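Long-range contacts in fructuronate-tagaturonate epimerase UxaE from Cohnella laeviribosi in complex with 1 glycerol (Cohnella laeviribosi, PDB 6IL9), which catalyses the epimerisation that interconverts D-fructuronate and D-tagaturonate, using a zinc-binding TIM-barrel fold: residues I119-S124 with K136-A141; Y155-D160 with G175-T180; E198-Y203 with T236-V241; E215-D220 with V287-I292. One frame throughout, in Å; residues are numbered along the deposited sequence.

Interaction 1: I119-S124 with K136-A141; sequences ILAQQS and KQVIDA
Val138 reaches out from helix 135-149 with both methyls and packs on strand 117-124, a helix-on-strand contact of the TIM-barrel wall. The helix lies on the outside of the barrel and runs nearly antiparallel to its strand, the axes of the two short segments 7.2 Å apart at closest approach and at 161°, as expected where a strand turns back through a helix before the next parallel strand.

The apolar contacts come first. Val138 CG1 rests 3.8 Å from Ala121 CB and also sits 3.7 Å from Gln122 N, over the backbone between these two residues. The other branch, CG2, meets the aliphatic part of Gln123, with CG 3.8 Å away; the two side chains cross at about a right angle. Ala121 brings its small methyl close to the helix backbone, 4.0 Å from Ile139 CA, which lets strand and helix approach closely.

Polar contacts are indirect, for no hydrogen bond passes straight between the segments. A water bonds to Val138 O at 2.8 Å and has a long, weak bond to Leu120 O. Nearby, Gln123 O accepts from Tyr135 OH at the start of the helix. Gln122 alternates to the inner side of the wall, where NE2 bonds to Thr367 O and the side chain comes within about 4 Å of a bound glycerol.

Gln123 turns at its CB-CG bond (chi2 -70°), folding its amide back along the strand: NE2 donates a hydrogen bond to Gln122 O, 2.9 Å long, in the carbonyl plane and on a lone pair.

Interaction 2: Y155-D160 with G175-T180; sequences YGADGD and GFTMLT
Ala157 O is gripped by two successive backbone amides, Thr177 N and Met178 N, each at 2.9 Å; the first lies in the carbonyl plane and the second is tilted from it. On the same residue, Ala157 N points almost straight at Thr177 OG1, 3.1 Å away at 169°. The threonine hydroxyl can serve because it sits between its own backbone N and carbonyl carbon (chi1 53°). Further on, regular parallel pairing takes over, with Gly159 N bonding to Met178 O and Thr180 N to Gly159 O.

Asp158 and Met178 point to one face of the sheet. There Thr180 OG1 donates to the syn lone pair of Asp158 OD1 at 2.8 Å, while Asp158 OD2 forms a salt bridge with Lys366. With an alanine here, the Thr180 hydroxyl would probably lose its carboxylate acceptor, and Lys366 would keep Asp160 but lack this second negative partner. Leu179 and the Phe176 ring lie on the other face. Phe176 CD2 touches Ala157 CB at 3.6 Å, and a CB on Gly159 would be tight against Leu179 CD2.

Asp160, about 5 Å from the zinc, bonds through OD2 to the glycerol and through OD1 to Lys366. Strand, helix 165-173 and strand make a beta-alpha-beta unit, two neighbouring staves of a TIM barrel whose C-terminal strand ends carry the metal site.

Interaction 3: E198-Y203 with T236-V241; sequences EVKRKY and TLMRDV
Tyr203 holds CG opposite its backbone N (chi1 179°), and Met238 holds CG opposite its carbonyl carbon (chi1 -69°) with the chain extended beyond; together these torsions lay the methionine across the tyrosine ring at about a right angle. Met238 CG sits over the ring centre, 3.5 Å from the centroid, a CH-pi contact. The sulfur follows obliquely, 4.0 Å from that centroid, making a Met-aromatic contact, with SD also 3.4 Å from Lys200 CD on the solvent side, where Lys200 lies. Val241 CB meets the Tyr203 ring at its edge.

This is packing of helix 196-204 on the start of the long helix 234-259, its centre about 35 Å from the centre of the chain; the axes of the segments cross at 59° and come within 9.1 Å. Tyr203 OH is hydrogen-bonded to Glu215 OE1 of helix 208-218. An alanine in place of Tyr203 is likely to leave Met238 without the flat surface it lies on and Glu215 OE1 without its hydroxyl partner.

Val199 uses both branches. CG1 packs 3.6 Å from Met238 CB. CG2 lies over one face of the Arg239 guanidinium, toward its rim, 3.6 Å from NH1, while that same nitrogen bonds to Ala194 O.

Interaction 4: E215-D220 with V287-I292; sequences EAKYLD and VASELI
Glu290 OE2 takes both a charged and a neutral donor from helix 208-218, Lys217 NZ and Tyr218 OH. The salt bridge comes first: Lys217 NZ lies 2.8 Å from Glu290 OE2 and approaches from above the carboxylate plane. The lysine chain is fully extended, with CG opposite its backbone N (chi1 -178°), a reach that lets it bridge the wide gap between the backbones, whose nearest CA atoms, those of Lys217 and Glu290, are 9.8 Å apart.

Hydrogen bonds complete the grip. Tyr218 OH donates to the anti lone pair of Glu290 OE2 in a short bond of 2.5 Å. The oxygen sits at the edge of the tyrosine ring, in its plane, while the carboxylate itself is turned 58° against that ring. The other oxygen, OE1, bonds to His213 NE2, so three side chains of one helix hold the carboxylate and probably fix its rotation. The nearby ammonium would be expected to favour the ionised carboxylate. Weaker bonds run from Lys217 NZ to Ser289 OG at 3.2 Å and to Ser289 O.

Van der Waals contacts are few. Tyr218 OH touches Ser289 CB at 3.3 Å, and the lysine's own CG lies over one face of the tyrosine ring, toward its rim.

The contact thus joins two helices almost wholly through side-chain ends. Tyr218 meets Phe232 of strand 228-232 edge-to-face and packs on Leu237 of helix 234-259, which also carries Tyr244 and Met251 against helix 281-293; Phe336 of helix 319-336 touches Ser289.

How the interactions relate
From the N terminus, interaction 1 closes first, around 11 mostly helical residues, and interaction 2 follows in series around another 14. Both belong to the barrel wall: strands 117-124 and 156-162 are neighbours, joined by a probable hydrogen bond from Asp158 N to Ala121 O (2.7 Å), and Ile139 packs on the Phe176 ring. Interaction 3 spans 32 residues and interaction 4 spans 66; they cross, since 215-220 falls between 198-203 and 236-241. A probable hydrogen bond, Tyr203 OH to Glu215 OE1 (2.6 Å), links them, tying helices 196-204 and 208-218 to 234-259 and 281-293. This outlying helical pair stands apart from the barrel wall, nearest atoms of interactions 2 and 4 about 11 Å apart.

Interaction 1: I119-S124 with K136-A141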
loop_
_atom_site.group_PDB
_atom_site.type_symbol
_atom_site.label_atom_id
_atom_site.label_comp_id
_atom_site.label_asym_id
_atom_site.label_seq_id
_atom_site.Cartn_x
_atom_site.Cartn_y
_atom_site.Cartn_z
ATOM N N ILE A 119 -2.994 -7.094 -2.499
ATOM C CA ILE A 119 -3.739 -6.131 -1.695
ATOM C C ILE A 119 -3.933 -4.932 -2.618
ATOM O O ILE A 119 -3.105 -4.024 -2.681
ATOM C CB ILE A 119 -3.011 -5.779 -0.398
ATOM C CG1 ILE A 119 -2.539 -7.058 0.315
ATOM C CG2 ILE A 119 -3.926 -4.946 0.509
ATOM C CD1 ILE A 119 -3.648 -8.072 0.647
ATOM N N LEU A 120 -5.032 -4.957 -3.379
ATOM C CA LEU A 120 -5.201 -4.000 -4.476
ATOM C C LEU A 120 -5.695 -2.651 -4.000
ATOM O O LEU A 120 -5.510 -1.649 -4.700
ATOM C CB LEU A 120 -6.196 -4.529 -5.505
ATOM C CG LEU A 120 -5.779 -5.573 -6.506
ATOM C CD1 LEU A 120 -7.025 -5.902 -7.305
ATOM C CD2 LEU A 120 -4.701 -5.010 -7.423
ATOM N N ALA A 121 -6.376 -2.617 -2.859
ATOM C CA ALA A 121 -6.874 -1.393 -2.251
ATOM C C ALA A 121 -5.991 -1.106 -1.051
ATOM O O ALA A 121 -6.067 -1.806 -0.037
ATOM C CB ALA A 121 -8.340 -1.545 -1.839
ATOM N N GLN A 122 -5.145 -0.092 -1.159
ATOM C CA GLN A 122 -4.239 0.225 -0.058
ATOM C C GLN A 122 -3.891 1.697 -0.157
ATOM O O GLN A 122 -3.226 2.095 -1.112
ATOM C CB GLN A 122 -2.979 -0.638 -0.128
ATOM C CG GLN A 122 -1.891 -0.187 0.833
ATOM C CD GLN A 122 -0.505 -0.415 0.275
ATOM O OE1 GLN A 122 -0.035 -1.545 0.209
ATOM N NE2 GLN A 122 0.158 0.659 -0.136
ATOM N N GLN A 123 -4.344 2.497 0.809
ATOM C CA GLN A 123 -3.963 3.903 0.888
ATOM C C GLN A 123 -3.899 4.293 2.355
ATOM O O GLN A 123 -4.643 3.758 3.186
ATOM C CB GLN A 123 -4.956 4.816 0.146
ATOM C CG GLN A 123 -4.815 4.825 -1.384
ATOM C CD GLN A 123 -3.550 5.524 -1.837
ATOM O OE1 GLN A 123 -3.538 6.747 -2.024
ATOM N NE2 GLN A 123 -2.471 4.762 -2.002
ATOM N N SER A 124 -2.996 5.216 2.667
ATOM C CA SER A 124 -2.870 5.751 4.016
ATOM C C SER A 124 -3.817 6.927 4.216
ATOM O O SER A 124 -4.306 7.530 3.259
ATOM C CB SER A 124 -1.435 6.207 4.299
ATOM O OG SER A 124 -1.116 7.376 3.556
ATOM N N LYS A 136 -13.889 4.640 0.305
ATOM C CA LYS A 136 -14.839 4.001 -0.599
ATOM C C LYS A 136 -14.301 3.959 -2.023
ATOM O O LYS A 136 -14.410 2.934 -2.701
ATOM C CB LYS A 136 -16.182 4.734 -0.559
ATOM C CG LYS A 136 -16.942 4.505 0.720
ATOM C CD LYS A 136 -18.197 5.367 0.758
ATOM C CE LYS A 136 -19.132 4.904 1.858
ATOM N NZ LYS A 136 -20.408 5.681 1.859
ATOM N N GLN A 137 -13.696 5.062 -2.484
ATOM C CA GLN A 137 -13.156 5.101 -3.838
ATOM C C GLN A 137 -11.992 4.133 -4.010
ATOM O O GLN A 137 -11.814 3.557 -5.090
ATOM C CB GLN A 137 -12.707 6.519 -4.179
ATOM C CG GLN A 137 -13.794 7.557 -4.012
ATOM C CD GLN A 137 -13.272 8.941 -4.290
ATOM O OE1 GLN A 137 -12.456 9.465 -3.540
ATOM N NE2 GLN A 137 -13.722 9.536 -5.386
ATOM N N VAL A 138 -11.179 3.951 -2.965
ATOM C CA VAL A 138 -10.035 3.049 -3.078
ATOM C C VAL A 138 -10.514 1.615 -3.298
ATOM O O VAL A 138 -10.037 0.913 -4.202
ATOM C CB VAL A 138 -9.129 3.181 -1.836
ATOM C CG1 VAL A 138 -7.955 2.217 -1.919
ATOM C CG2 VAL A 138 -8.611 4.624 -1.731
ATOM N N ILE A 139 -11.493 1.167 -2.503
ATOM C CA ILE A 139 -12.038 -0.168 -2.721
ATOM C C ILE A 139 -12.813 -0.224 -4.039
ATOM O O ILE A 139 -12.725 -1.216 -4.766
ATOM C CB ILE A 139 -12.896 -0.621 -1.522
ATOM C CG1 ILE A 139 -12.019 -0.785 -0.270
ATOM C CG2 ILE A 139 -13.598 -1.946 -1.836
ATOM C CD1 ILE A 139 -12.779 -1.347 0.968
ATOM N N ASP A 140 -13.549 0.851 -4.390
ATOM C CA ASP A 140 -14.240 0.888 -5.684
ATOM C C ASP A 140 -13.280 0.542 -6.816
ATOM O O ASP A 140 -13.581 -0.296 -7.673
ATOM C CB ASP A 140 -14.836 2.277 -5.970
ATOM C CG ASP A 140 -16.064 2.619 -5.121
ATOM O OD1 ASP A 140 -16.699 1.727 -4.509
ATOM O OD2 ASP A 140 -16.405 3.827 -5.089
ATOM N N ALA A 141 -12.122 1.210 -6.842
ATOM C CA ALA A 141 -11.183 1.024 -7.945
ATOM C C ALA A 141 -10.680 -0.413 -8.000
ATOM O O ALA A 141 -10.559 -0.993 -9.082
ATOM C CB ALA A 141 -10.014 2.007 -7.813
HETATM O O HOH W 1 -7.398 1.080 -5.257
#

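Interaction 2: Y155-D160 with G175-T180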
loop_
_atom_site.group_PDB
_atom_site.type_symbol
_atom_site.label_atom_id
_atom_site.label_comp_id
_atom_site.label_asym_id
_atom_site.label_seq_id
_atom_site.Cartn_x
_atom_site.Cartn_y
_atom_site.Cartn_z
ATOM N N TYR A 155 -8.762 -10.541 -3.789
ATOM C CA TYR A 155 -7.882 -9.415 -3.511
ATOM C C TYR A 155 -8.188 -8.884 -2.119
ATOM O O TYR A 155 -9.286 -9.070 -1.589
ATOM C CB TYR A 155 -8.035 -8.287 -4.553
ATOM C CG TYR A 155 -9.316 -7.502 -4.391
ATOM C CD1 TYR A 155 -10.492 -7.936 -4.987
ATOM C CD2 TYR A 155 -9.348 -6.322 -3.649
ATOM C CE1 TYR A 155 -11.673 -7.228 -4.825
ATOM C CE2 TYR A 155 -10.514 -5.620 -3.479
ATOM C CZ TYR A 155 -11.672 -6.078 -4.071
ATOM O OH TYR A 155 -12.831 -5.360 -3.896
ATOM N N GLY A 156 -7.200 -8.207 -1.538
ATOM C CA GLY A 156 -7.341 -7.624 -0.220
ATOM C C GLY A 156 -7.423 -6.110 -0.207
ATOM O O GLY A 156 -7.089 -5.447 -1.192
ATOM N N ALA A 157 -7.855 -5.551 0.921
ATOM C CA ALA A 157 -7.971 -4.108 1.110
ATOM C C ALA A 157 -7.374 -3.741 2.459
ATOM O O ALA A 157 -7.829 -4.243 3.494
ATOM C CB ALA A 157 -9.438 -3.654 1.034
ATOM N N ASP A 158 -6.373 -2.858 2.446
ATOM C CA ASP A 158 -5.550 -2.523 3.602
ATOM C C ASP A 158 -5.829 -1.086 4.030
ATOM O O ASP A 158 -5.659 -0.151 3.237
ATOM C CB ASP A 158 -4.070 -2.714 3.245
ATOM C CG ASP A 158 -3.105 -2.326 4.357
ATOM O OD1 ASP A 158 -3.494 -2.191 5.541
ATOM O OD2 ASP A 158 -1.908 -2.182 4.015
ATOM N N GLY A 159 -6.275 -0.920 5.272
ATOM C CA GLY A 159 -6.321 0.389 5.886
ATOM C C GLY A 159 -4.938 0.693 6.417
ATOM O O GLY A 159 -4.573 0.258 7.511
ATOM N N ASP A 160 -4.153 1.413 5.629
ATOM C CA ASP A 160 -2.722 1.527 5.852
ATOM C C ASP A 160 -2.426 2.661 6.822
ATOM O O ASP A 160 -3.074 3.708 6.779
ATOM C CB ASP A 160 -2.025 1.766 4.510
ATOM C CG ASP A 160 -0.521 1.786 4.620
ATOM O OD1 ASP A 160 0.028 1.178 5.564
ATOM O OD2 ASP A 160 0.115 2.426 3.757
ATOM N N GLY A 175 -15.350 -2.375 5.087
ATOM C CA GLY A 175 -15.054 -3.668 4.516
ATOM C C GLY A 175 -13.585 -3.972 4.323
ATOM O O GLY A 175 -13.258 -4.941 3.626
ATOM N N PHE A 176 -12.689 -3.184 4.910
ATOM C CA PHE A 176 -11.270 -3.482 4.772
ATOM C C PHE A 176 -10.944 -4.794 5.468
ATOM O O PHE A 176 -11.535 -5.137 6.499
ATOM C CB PHE A 176 -10.426 -2.337 5.319
ATOM C CG PHE A 176 -10.340 -1.180 4.369
ATOM C CD1 PHE A 176 -11.380 -0.273 4.279
ATOM C CD2 PHE A 176 -9.257 -1.038 3.519
ATOM C CE1 PHE A 176 -11.337 0.783 3.375
ATOM C CE2 PHE A 176 -9.189 0.023 2.621
ATOM C CZ PHE A 176 -10.236 0.927 2.534
ATOM N N THR A 177 -10.028 -5.550 4.866
ATOM C CA THR A 177 -9.701 -6.892 5.325
ATOM C C THR A 177 -8.325 -6.966 5.955
ATOM O O THR A 177 -7.992 -7.979 6.581
ATOM C CB THR A 177 -9.791 -7.885 4.162
ATOM O OG1 THR A 177 -8.990 -7.419 3.064
ATOM C CG2 THR A 177 -11.228 -8.013 3.709
ATOM N N MET A 178 -7.532 -5.918 5.807
ATOM C CA MET A 178 -6.219 -5.794 6.408
ATOM C C MET A 178 -6.198 -4.467 7.143
ATOM O O MET A 178 -6.643 -3.456 6.595
ATOM C CB MET A 178 -5.132 -5.856 5.325
ATOM C CG MET A 178 -3.714 -5.664 5.814
ATOM S SD MET A 178 -2.482 -6.069 4.536
ATOM C CE MET A 178 -1.010 -5.618 5.455
ATOM N N LEU A 179 -5.745 -4.470 8.391
ATOM C CA LEU A 179 -5.670 -3.247 9.183
ATOM C C LEU A 179 -4.239 -3.059 9.657
ATOM O O LEU A 179 -3.710 -3.902 10.384
ATOM C CB LEU A 179 -6.632 -3.295 10.377
ATOM C CG LEU A 179 -8.104 -3.008 10.104
ATOM C CD1 LEU A 179 -8.797 -2.532 11.373
ATOM C CD2 LEU A 179 -8.261 -1.985 9.011
ATOM N N THR A 180 -3.612 -1.958 9.240
ATOM C CA THR A 180 -2.240 -1.642 9.609
ATOM C C THR A 180 -2.248 -0.647 10.759
ATOM O O THR A 180 -2.700 0.487 10.592
ATOM C CB THR A 180 -1.483 -1.054 8.414
ATOM O OG1 THR A 180 -1.418 -2.042 7.376
ATOM C CG2 THR A 180 -0.075 -0.625 8.807
#

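Interaction 3: E198-Y203 with T236-V241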
loop_
_atom_site.group_PDB
_atom_site.type_symbol
_atom_site.label_atom_id
_atom_site.label_comp_id
_atom_site.label_asym_id
_atom_site.label_seq_id
_atom_site.Cartn_x
_atom_site.Cartn_y
_atom_site.Cartn_z
ATOM N N GLU A 198 20.438 6.491 32.883
ATOM C CA GLU A 198 19.127 7.123 32.764
ATOM C C GLU A 198 18.054 6.113 32.357
ATOM O O GLU A 198 16.904 6.201 32.809
ATOM C CB GLU A 198 19.202 8.269 31.757
ATOM C CG GLU A 198 17.861 8.748 31.236
ATOM C CD GLU A 198 18.004 9.879 30.239
ATOM O OE1 GLU A 198 16.969 10.374 29.744
ATOM O OE2 GLU A 198 19.156 10.273 29.948
ATOM N N VAL A 199 18.404 5.158 31.488
ATOM C CA VAL A 199 17.495 4.048 31.202
ATOM C C VAL A 199 17.128 3.336 32.495
ATOM O O VAL A 199 15.947 3.149 32.809
ATOM C CB VAL A 199 18.124 3.071 30.189
ATOM C CG1 VAL A 199 17.466 1.699 30.304
ATOM C CG2 VAL A 199 18.005 3.609 28.783
ATOM N N LYS A 200 18.144 2.944 33.270
ATOM C CA LYS A 200 17.906 2.311 34.563
ATOM C C LYS A 200 17.056 3.188 35.478
ATOM O O LYS A 200 16.267 2.666 36.274
ATOM C CB LYS A 200 19.241 1.983 35.230
ATOM C CG LYS A 200 19.123 1.492 36.664
ATOM C CD LYS A 200 18.959 -0.011 36.721
ATOM C CE LYS A 200 20.299 -0.688 36.929
ATOM N NZ LYS A 200 20.935 -0.244 38.200
ATOM N N ARG A 201 17.180 4.513 35.370
ATOM C CA ARG A 201 16.423 5.403 36.246
ATOM C C ARG A 201 14.960 5.486 35.823
ATOM O O ARG A 201 14.051 5.374 36.655
ATOM C CB ARG A 201 17.047 6.796 36.246
ATOM C CG ARG A 201 17.502 7.271 37.607
ATOM C CD ARG A 201 18.792 8.046 37.497
ATOM N NE ARG A 201 18.808 8.955 36.353
ATOM C CZ ARG A 201 19.892 9.198 35.622
ATOM N NH1 ARG A 201 19.840 10.033 34.592
ATOM N NH2 ARG A 201 21.027 8.585 35.921
ATOM N N LYS A 202 14.716 5.721 34.534
ATOM C CA LYS A 202 13.349 5.731 34.030
ATOM C C LYS A 202 12.699 4.365 34.213
ATOM O O LYS A 202 11.508 4.272 34.544
ATOM C CB LYS A 202 13.353 6.172 32.561
ATOM C CG LYS A 202 12.002 6.154 31.859
ATOM C CD LYS A 202 10.876 6.702 32.732
ATOM C CE LYS A 202 9.571 5.987 32.416
ATOM N NZ LYS A 202 9.245 4.915 33.405
ATOM N N TYR A 203 13.478 3.294 34.031
ATOM C CA TYR A 203 12.957 1.946 34.240
ATOM C C TYR A 203 12.485 1.746 35.676
ATOM O O TYR A 203 11.474 1.074 35.920
ATOM C CB TYR A 203 14.026 0.909 33.880
ATOM C CG TYR A 203 13.617 -0.537 34.078
ATOM C CD1 TYR A 203 12.886 -1.215 33.106
ATOM C CD2 TYR A 203 13.969 -1.234 35.232
ATOM C CE1 TYR A 203 12.508 -2.539 33.290
ATOM C CE2 TYR A 203 13.605 -2.553 35.417
ATOM C CZ TYR A 203 12.877 -3.201 34.439
ATOM O OH TYR A 203 12.510 -4.506 34.627
ATOM N N THR A 236 19.871 -4.287 28.230
ATOM C CA THR A 236 19.066 -4.390 27.016
ATOM C C THR A 236 17.581 -4.529 27.347
ATOM O O THR A 236 16.736 -3.886 26.711
ATOM C CB THR A 236 19.547 -5.564 26.159
ATOM O OG1 THR A 236 19.517 -6.767 26.933
ATOM C CG2 THR A 236 20.965 -5.316 25.678
ATOM N N LEU A 237 17.251 -5.342 28.355
ATOM C CA LEU A 237 15.855 -5.519 28.760
ATOM C C LEU A 237 15.227 -4.196 29.189
ATOM O O LEU A 237 14.123 -3.853 28.750
ATOM C CB LEU A 237 15.759 -6.550 29.884
ATOM C CG LEU A 237 14.349 -6.872 30.405
ATOM C CD1 LEU A 237 13.445 -7.302 29.263
ATOM C CD2 LEU A 237 14.349 -7.928 31.499
ATOM N N MET A 238 15.920 -3.432 30.041
ATOM C CA MET A 238 15.361 -2.169 30.522
ATOM C C MET A 238 15.114 -1.196 29.382
ATOM O O MET A 238 14.074 -0.522 29.341
ATOM C CB MET A 238 16.300 -1.528 31.546
ATOM C CG MET A 238 16.371 -2.269 32.828
ATOM S SD MET A 238 17.185 -1.360 34.184
ATOM C CE MET A 238 17.199 -2.741 35.279
ATOM N N ARG A 239 16.072 -1.072 28.464
ATOM C CA ARG A 239 15.850 -0.176 27.344
ATOM C C ARG A 239 14.671 -0.653 26.502
ATOM O O ARG A 239 13.809 0.146 26.126
ATOM C CB ARG A 239 17.120 -0.057 26.506
ATOM C CG ARG A 239 17.083 1.102 25.543
ATOM C CD ARG A 239 18.329 1.136 24.668
ATOM N NE ARG A 239 19.542 1.418 25.436
ATOM C CZ ARG A 239 19.952 2.640 25.766
ATOM N NH1 ARG A 239 19.241 3.701 25.411
ATOM N NH2 ARG A 239 21.075 2.796 26.455
ATOM N N ASP A 240 14.608 -1.957 26.214
ATOM C CA ASP A 240 13.508 -2.495 25.413
ATOM C C ASP A 240 12.151 -2.202 26.048
ATOM O O ASP A 240 11.205 -1.815 25.354
ATOM C CB ASP A 240 13.671 -4.001 25.222
ATOM C CG ASP A 240 14.631 -4.354 24.104
ATOM O OD1 ASP A 240 14.942 -3.470 23.277
ATOM O OD2 ASP A 240 15.062 -5.524 24.058
ATOM N N VAL A 241 12.033 -2.401 27.362
ATOM C CA VAL A 241 10.769 -2.117 28.042
ATOM C C VAL A 241 10.409 -0.640 27.901
ATOM O O VAL A 241 9.269 -0.285 27.580
ATOM C CB VAL A 241 10.844 -2.557 29.517
ATOM C CG1 VAL A 241 9.579 -2.129 30.286
ATOM C CG2 VAL A 241 11.038 -4.062 29.616
#

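Interaction 4: E215-D220 with V287-I292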
loop_
_atom_site.group_PDB
_atom_site.type_symbol
_atom_site.label_atom_id
_atom_site.label_comp_id
_atom_site.label_asym_id
_atom_site.label_seq_id
_atom_site.Cartn_x
_atom_site.Cartn_y
_atom_site.Cartn_z
ATOM N N GLU A 215 11.266 -9.076 34.092
ATOM C CA GLU A 215 12.497 -9.698 34.561
ATOM C C GLU A 215 12.336 -11.207 34.700
ATOM O O GLU A 215 13.232 -11.968 34.309
ATOM C CB GLU A 215 12.939 -9.045 35.870
ATOM C CG GLU A 215 13.477 -7.648 35.639
ATOM C CD GLU A 215 13.529 -6.819 36.894
ATOM O OE1 GLU A 215 13.536 -5.574 36.786
ATOM O OE2 GLU A 215 13.565 -7.417 37.985
ATOM N N ALA A 216 11.187 -11.666 35.210
ATOM C CA ALA A 216 10.968 -13.102 35.361
ATOM C C ALA A 216 10.926 -13.821 34.018
ATOM O O ALA A 216 11.220 -15.020 33.942
ATOM C CB ALA A 216 9.675 -13.364 36.128
ATOM N N LYS A 217 10.564 -13.114 32.953
ATOM C CA LYS A 217 10.423 -13.737 31.645
ATOM C C LYS A 217 11.682 -13.634 30.788
ATOM O O LYS A 217 11.956 -14.552 30.007
ATOM C CB LYS A 217 9.232 -13.111 30.904
ATOM C CG LYS A 217 8.948 -13.697 29.539
ATOM C CD LYS A 217 7.687 -13.099 28.940
ATOM C CE LYS A 217 7.347 -13.722 27.591
ATOM N NZ LYS A 217 6.083 -13.141 27.046
ATOM N N TYR A 218 12.461 -12.555 30.911
ATOM C CA TYR A 218 13.567 -12.278 29.996
ATOM C C TYR A 218 14.935 -12.145 30.649
ATOM O O TYR A 218 15.934 -12.425 29.985
ATOM C CB TYR A 218 13.330 -10.975 29.213
ATOM C CG TYR A 218 12.091 -10.968 28.354
ATOM C CD1 TYR A 218 12.107 -11.499 27.064
ATOM C CD2 TYR A 218 10.902 -10.425 28.830
ATOM C CE1 TYR A 218 10.971 -11.486 26.276
ATOM C CE2 TYR A 218 9.763 -10.407 28.049
ATOM C CZ TYR A 218 9.802 -10.938 26.773
ATOM O OH TYR A 218 8.661 -10.924 25.998
ATOM N N LEU A 219 15.022 -11.689 31.898
ATOM C CA LEU A 219 16.307 -11.264 32.440
ATOM C C LEU A 219 17.309 -12.417 32.473
ATOM O O LEU A 219 17.026 -13.493 33.009
ATOM C CB LEU A 219 16.123 -10.682 33.844
ATOM C CG LEU A 219 17.405 -10.106 34.441
ATOM C CD1 LEU A 219 17.907 -8.987 33.578
ATOM C CD2 LEU A 219 17.143 -9.610 35.859
ATOM N N ASP A 220 18.479 -12.184 31.876
ATOM C CA ASP A 220 19.577 -13.156 31.854
ATOM C C ASP A 220 19.157 -14.479 31.219
ATOM O O ASP A 220 19.738 -15.529 31.500
ATOM C CB ASP A 220 20.135 -13.387 33.263
ATOM C CG ASP A 220 20.723 -12.127 33.857
ATOM O OD1 ASP A 220 21.274 -11.310 33.086
ATOM O OD2 ASP A 220 20.634 -11.940 35.092
ATOM N N VAL A 287 8.767 -7.727 21.676
ATOM C CA VAL A 287 7.449 -7.231 21.289
ATOM C C VAL A 287 6.553 -8.394 20.885
ATOM O O VAL A 287 5.431 -8.538 21.381
ATOM C CB VAL A 287 7.576 -6.194 20.159
ATOM C CG1 VAL A 287 6.188 -5.856 19.574
ATOM C CG2 VAL A 287 8.294 -4.938 20.657
ATOM N N ALA A 288 7.059 -9.264 20.005
ATOM C CA ALA A 288 6.254 -10.385 19.524
ATOM C C ALA A 288 5.899 -11.329 20.660
ATOM O O ALA A 288 4.749 -11.763 20.784
ATOM C CB ALA A 288 7.005 -11.138 18.420
ATOM N N SER A 289 6.870 -11.632 21.525
ATOM C CA SER A 289 6.617 -12.550 22.624
ATOM C C SER A 289 5.520 -12.021 23.535
ATOM O O SER A 289 4.669 -12.783 24.005
ATOM C CB SER A 289 7.905 -12.777 23.414
ATOM O OG SER A 289 7.725 -13.785 24.380
ATOM N N GLU A 290 5.525 -10.715 23.799
ATOM C CA GLU A 290 4.501 -10.142 24.661
ATOM C C GLU A 290 3.133 -10.201 24.008
ATOM O O GLU A 290 2.134 -10.485 24.674
ATOM C CB GLU A 290 4.844 -8.695 25.005
ATOM C CG GLU A 290 6.032 -8.569 25.928
ATOM C CD GLU A 290 5.859 -9.377 27.193
ATOM O OE1 GLU A 290 4.985 -9.030 28.026
ATOM O OE2 GLU A 290 6.596 -10.368 27.351
ATOM N N LEU A 291 3.062 -9.889 22.715
ATOM C CA LEU A 291 1.780 -9.915 22.022
ATOM C C LEU A 291 1.244 -11.331 21.925
ATOM O O LEU A 291 0.065 -11.583 22.189
ATOM C CB LEU A 291 1.938 -9.320 20.628
ATOM C CG LEU A 291 2.336 -7.854 20.610
ATOM C CD1 LEU A 291 2.641 -7.456 19.193
ATOM C CD2 LEU A 291 1.206 -7.014 21.177
ATOM N N ILE A 292 2.095 -12.269 21.512
ATOM C CA ILE A 292 1.639 -13.643 21.359
ATOM C C ILE A 292 1.221 -14.210 22.713
ATOM O O ILE A 292 0.228 -14.944 22.824
ATOM C CB ILE A 292 2.735 -14.481 20.669
ATOM C CG1 ILE A 292 3.075 -13.878 19.301
ATOM C CG2 ILE A 292 2.275 -15.877 20.470
ATOM C CD1 ILE A 292 1.945 -13.907 18.305
#